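Local atomic coordinates of possible phosphoglycerate mutase GPM2 (Mycobacterium tuberculosis, PDB entry 2A6P), a protein that dephosphorylates a broad range of phosphate monoesters, can serve as a fructose-1,6-bisphosphatase in gluconeogenesis, and shows negligible phosphoglycerate mutase activity. Residues E56-R67 against H141-H152. Sequence-based numbering, arbitrary orientation.
Sequences ELDDPIVICSPR and HMSSRDVLFVSH
Val62 and Leu148 lie side by side on one face of two neighbouring parallel strands in the central sheet of the histidine phosphatase fold, with Val62 CG2 4.1 Å from Leu148 CD2. Val150 and Cys64 continue that face, where helix 68-76 packs on Cys64. Ile61, Val147, Ile63 and Phe149 occupy the other face. A backbone ladder from Ile61 N to Asp146 O as far as Ser65 N to Val150 O fixes the pairing. Beyond the C-terminal strand ends lies His152, which probably stabilises the transition state, its ring close to His18 and Glu90. Arg67 CG lies 3.6 Å from His152 NE2, a buried nitrogen without a partner in the model, while Arg67 NE forms a salt bridge with Glu34.

At the N-terminal ends, the extended Ile61 chain (chi1 176°, chi2 179°) delivers CD1 over the His141 ring, 3.5 Å from its centroid, a CH-pi contact. The Arg145 guanidinium has Ile61 CB over the centre of one face and Asp59 OD2 over the opposite one, offset toward the rim. Asp59 OD1 salt-bridges Arg145 NH2 from well out of plane, so no N-H points at it. Arg145 NE gives the stronger bond to Asp59 O (2.6 Å), nearly in the guanidinium plane; NH2 adds a weak one. Farthest out, Asp146 N gives to Asp58 O, while Asp58 N reaches the anti side of Asp146 OD2 from out of the carboxylate plane, at 2.8 Å and 177°.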
loop_
_atom_site.group_PDB
_atom_site.type_symbol
_atom_site.label_atom_id
_atom_site.label_comp_id
_atom_site.label_asym_id
_atom_site.label_seq_id
_atom_site.Cartn_x
_atom_site.Cartn_y
_atom_site.Cartn_z
ATOM N N GLU A 56 13.666 10.010 -7.792
ATOM C CA GLU A 56 14.227 9.976 -9.139
ATOM C C GLU A 56 13.158 9.768 -10.196
ATOM O O GLU A 56 13.105 8.724 -10.846
ATOM C CB GLU A 56 15.293 8.875 -9.242
ATOM C CG GLU A 56 16.536 9.157 -8.393
ATOM C CD GLU A 56 17.680 8.184 -8.645
ATOM O OE1 GLU A 56 18.175 8.117 -9.800
ATOM O OE2 GLU A 56 18.087 7.499 -7.679
ATOM N N LEU A 57 12.307 10.778 -10.360
ATOM C CA LEU A 57 11.221 10.729 -11.331
ATOM C C LEU A 57 11.687 11.138 -12.730
ATOM O O LEU A 57 12.485 12.064 -12.892
ATOM C CB LEU A 57 10.082 11.635 -10.865
ATOM C CG LEU A 57 9.631 11.386 -9.424
ATOM C CD1 LEU A 57 8.460 12.302 -9.089
ATOM C CD2 LEU A 57 9.240 9.924 -9.255
ATOM N N ASP A 58 11.168 10.446 -13.738
ATOM C CA ASP A 58 11.533 10.705 -15.119
ATOM C C ASP A 58 10.674 11.776 -15.795
ATOM O O ASP A 58 9.529 11.520 -16.177
ATOM C CB ASP A 58 11.449 9.403 -15.919
ATOM C CG ASP A 58 12.043 9.531 -17.299
ATOM O OD1 ASP A 58 13.251 9.820 -17.384
ATOM O OD2 ASP A 58 11.315 9.346 -18.295
ATOM N N ASP A 59 11.244 12.968 -15.943
ATOM C CA ASP A 59 10.564 14.085 -16.599
ATOM C C ASP A 59 9.050 14.002 -16.370
ATOM O O ASP A 59 8.271 13.913 -17.317
ATOM C CB ASP A 59 10.891 14.059 -18.096
ATOM C CG ASP A 59 10.305 15.241 -18.847
ATOM O OD1 ASP A 59 10.343 16.375 -18.307
ATOM O OD2 ASP A 59 9.821 15.031 -19.985
ATOM N N PRO A 60 8.625 14.044 -15.097
ATOM C CA PRO A 60 7.241 13.972 -14.611
ATOM C C PRO A 60 6.242 15.005 -15.131
ATOM O O PRO A 60 6.537 16.206 -15.176
ATOM C CB PRO A 60 7.394 14.117 -13.095
ATOM C CG PRO A 60 8.805 13.783 -12.832
ATOM C CD PRO A 60 9.535 14.353 -13.981
ATOM N N ILE A 61 5.057 14.539 -15.519
ATOM C CA ILE A 61 4.008 15.458 -15.934
ATOM C C ILE A 61 3.113 15.529 -14.693
ATOM O O ILE A 61 2.620 14.504 -14.211
ATOM C CB ILE A 61 3.197 14.949 -17.155
ATOM C CG1 ILE A 61 2.061 15.940 -17.453
ATOM C CG2 ILE A 61 2.676 13.557 -16.899
ATOM C CD1 ILE A 61 1.195 15.562 -18.651
ATOM N N VAL A 62 2.940 16.737 -14.163
ATOM C CA VAL A 62 2.139 16.950 -12.957
ATOM C C VAL A 62 0.737 17.494 -13.223
ATOM O O VAL A 62 0.571 18.583 -13.790
ATOM C CB VAL A 62 2.863 17.916 -11.988
ATOM C CG1 VAL A 62 2.051 18.088 -10.719
ATOM C CG2 VAL A 62 4.275 17.386 -11.671
ATOM N N ILE A 63 -0.262 16.716 -12.810
ATOM C CA ILE A 63 -1.669 17.065 -12.957
ATOM C C ILE A 63 -2.173 17.370 -11.548
ATOM O O ILE A 63 -1.942 16.584 -10.620
ATOM C CB ILE A 63 -2.469 15.894 -13.574
ATOM C CG1 ILE A 63 -1.950 15.578 -14.982
ATOM C CG2 ILE A 63 -3.938 16.277 -13.704
ATOM C CD1 ILE A 63 -0.562 15.003 -15.023
ATOM N N CYS A 64 -2.872 18.490 -11.387
ATOM C CA CYS A 64 -3.331 18.916 -10.064
ATOM C C CYS A 64 -4.824 19.245 -9.952
ATOM O O CYS A 64 -5.432 19.716 -10.904
ATOM C CB CYS A 64 -2.503 20.146 -9.634
ATOM S SG CYS A 64 -2.686 20.737 -7.915
ATOM N N SER A 65 -5.400 18.995 -8.778
ATOM C CA SER A 65 -6.805 19.304 -8.529
ATOM C C SER A 65 -6.937 20.838 -8.428
ATOM O O SER A 65 -6.028 21.531 -7.932
ATOM C CB SER A 65 -7.267 18.655 -7.229
ATOM O OG SER A 65 -8.504 19.210 -6.816
ATOM N N PRO A 66 -8.072 21.386 -8.876
ATOM C CA PRO A 66 -8.320 22.835 -8.851
ATOM C C PRO A 66 -8.409 23.517 -7.488
ATOM O O PRO A 66 -8.273 24.733 -7.403
ATOM C CB PRO A 66 -9.633 22.971 -9.631
ATOM C CG PRO A 66 -9.638 21.755 -10.524
ATOM C CD PRO A 66 -9.149 20.688 -9.590
ATOM N N ARG A 67 -8.666 22.752 -6.432
ATOM C CA ARG A 67 -8.790 23.326 -5.093
ATOM C C ARG A 67 -7.513 24.059 -4.729
ATOM O O ARG A 67 -6.427 23.684 -5.172
ATOM C CB ARG A 67 -9.074 22.233 -4.057
ATOM C CG ARG A 67 -10.377 21.452 -4.280
ATOM C CD ARG A 67 -11.623 22.331 -4.115
ATOM N NE ARG A 67 -11.885 23.160 -5.285
ATOM C CZ ARG A 67 -12.303 22.692 -6.461
ATOM N NH1 ARG A 67 -12.521 21.392 -6.640
ATOM N NH2 ARG A 67 -12.496 23.530 -7.473
ATOM N N HIS A 141 0.545 9.083 -20.840
ATOM C CA HIS A 141 1.805 9.790 -20.674
ATOM C C HIS A 141 2.916 8.880 -20.190
ATOM O O HIS A 141 4.084 9.129 -20.462
ATOM C CB HIS A 141 1.652 10.959 -19.704
ATOM C CG HIS A 141 0.869 12.108 -20.262
ATOM N ND1 HIS A 141 -0.470 12.296 -19.996
ATOM C CD2 HIS A 141 1.230 13.112 -21.096
ATOM C CE1 HIS A 141 -0.902 13.364 -20.641
ATOM N NE2 HIS A 141 0.111 13.877 -21.317
ATOM N N MET A 142 2.547 7.825 -19.474
ATOM C CA MET A 142 3.512 6.871 -18.931
ATOM C C MET A 142 4.224 6.130 -20.054
ATOM O O MET A 142 5.151 5.351 -19.821
ATOM C CB MET A 142 2.799 5.872 -18.014
ATOM C CG MET A 142 2.278 6.476 -16.713
ATOM S SD MET A 142 1.275 5.316 -15.753
ATOM C CE MET A 142 2.541 4.019 -15.360
ATOM N N SER A 143 3.779 6.370 -21.279
ATOM C CA SER A 143 4.395 5.737 -22.430
ATOM C C SER A 143 5.795 6.312 -22.638
ATOM O O SER A 143 6.645 5.699 -23.277
ATOM C CB SER A 143 3.552 5.991 -23.677
ATOM O OG SER A 143 4.072 5.274 -24.776
ATOM N N SER A 144 6.033 7.488 -22.071
ATOM C CA SER A 144 7.320 8.148 -22.220
ATOM C C SER A 144 7.845 8.826 -20.957
ATOM O O SER A 144 9.018 9.189 -20.894
ATOM C CB SER A 144 7.226 9.187 -23.343
ATOM O OG SER A 144 6.284 10.196 -23.022
ATOM N N ARG A 145 6.989 8.995 -19.952
ATOM C CA ARG A 145 7.406 9.657 -18.714
ATOM C C ARG A 145 6.584 9.212 -17.494
ATOM O O ARG A 145 5.576 8.501 -17.633
ATOM C CB ARG A 145 7.280 11.182 -18.887
ATOM C CG ARG A 145 5.828 11.668 -19.091
ATOM C CD ARG A 145 5.727 13.037 -19.783
ATOM N NE ARG A 145 6.361 14.113 -19.023
ATOM C CZ ARG A 145 6.261 15.407 -19.323
ATOM N NH1 ARG A 145 5.544 15.791 -20.373
ATOM N NH2 ARG A 145 6.880 16.320 -18.577
ATOM N N ASP A 146 7.027 9.632 -16.307
ATOM C CA ASP A 146 6.326 9.327 -15.062
ATOM C C ASP A 146 5.192 10.337 -14.887
ATOM O O ASP A 146 5.277 11.465 -15.384
ATOM C CB ASP A 146 7.271 9.412 -13.855
ATOM C CG ASP A 146 8.213 8.214 -13.758
ATOM O OD1 ASP A 146 7.815 7.096 -14.155
ATOM O OD2 ASP A 146 9.350 8.387 -13.266
ATOM N N VAL A 147 4.136 9.930 -14.180
ATOM C CA VAL A 147 2.966 10.790 -13.935
ATOM C C VAL A 147 2.718 11.051 -12.442
ATOM O O VAL A 147 2.801 10.136 -11.625
ATOM C CB VAL A 147 1.676 10.158 -14.547
ATOM C CG1 VAL A 147 0.451 10.985 -14.174
ATOM C CG2 VAL A 147 1.812 10.064 -16.065
ATOM N N LEU A 148 2.412 12.302 -12.094
ATOM C CA LEU A 148 2.137 12.669 -10.705
ATOM C C LEU A 148 0.801 13.398 -10.533
ATOM O O LEU A 148 0.583 14.469 -11.107
ATOM C CB LEU A 148 3.269 13.543 -10.143
ATOM C CG LEU A 148 3.030 14.168 -8.756
ATOM C CD1 LEU A 148 2.787 13.090 -7.728
ATOM C CD2 LEU A 148 4.224 15.005 -8.352
ATOM N N PHE A 149 -0.091 12.806 -9.746
ATOM C CA PHE A 149 -1.386 13.413 -9.476
ATOM C C PHE A 149 -1.332 14.050 -8.103
ATOM O O PHE A 149 -0.966 13.381 -7.129
ATOM C CB PHE A 149 -2.514 12.364 -9.424
ATOM C CG PHE A 149 -2.922 11.787 -10.761
ATOM C CD1 PHE A 149 -2.490 12.343 -11.963
ATOM C CD2 PHE A 149 -3.799 10.702 -10.805
ATOM C CE1 PHE A 149 -2.931 11.824 -13.199
ATOM C CE2 PHE A 149 -4.245 10.178 -12.024
ATOM C CZ PHE A 149 -3.810 10.741 -13.227
ATOM N N VAL A 150 -1.684 15.330 -8.008
ATOM C CA VAL A 150 -1.748 15.994 -6.703
ATOM C C VAL A 150 -3.262 16.101 -6.523
ATOM O O VAL A 150 -3.919 16.886 -7.211
ATOM C CB VAL A 150 -1.110 17.376 -6.740
ATOM C CG1 VAL A 150 -1.235 18.054 -5.356
ATOM C CG2 VAL A 150 0.347 17.241 -7.174
ATOM N N SER A 151 -3.811 15.298 -5.613
ATOM C CA SER A 151 -5.258 15.232 -5.440
ATOM C C SER A 151 -5.746 15.103 -3.988
ATOM O O SER A 151 -5.130 15.655 -3.073
ATOM C CB SER A 151 -5.765 14.064 -6.318
ATOM O OG SER A 151 -7.166 13.864 -6.259
ATOM N N HIS A 152 -6.854 14.384 -3.788
ATOM C CA HIS A 152 -7.436 14.208 -2.457
ATOM C C HIS A 152 -7.499 12.764 -1.937
ATOM O O HIS A 152 -7.237 11.812 -2.673
ATOM C CB HIS A 152 -8.835 14.832 -2.425
ATOM C CG HIS A 152 -8.858 16.268 -2.842
ATOM N ND1 HIS A 152 -8.782 16.659 -4.163
ATOM C CD2 HIS A 152 -8.917 17.410 -2.116
ATOM C CE1 HIS A 152 -8.797 17.978 -4.233
ATOM N NE2 HIS A 152 -8.877 18.458 -3.005
#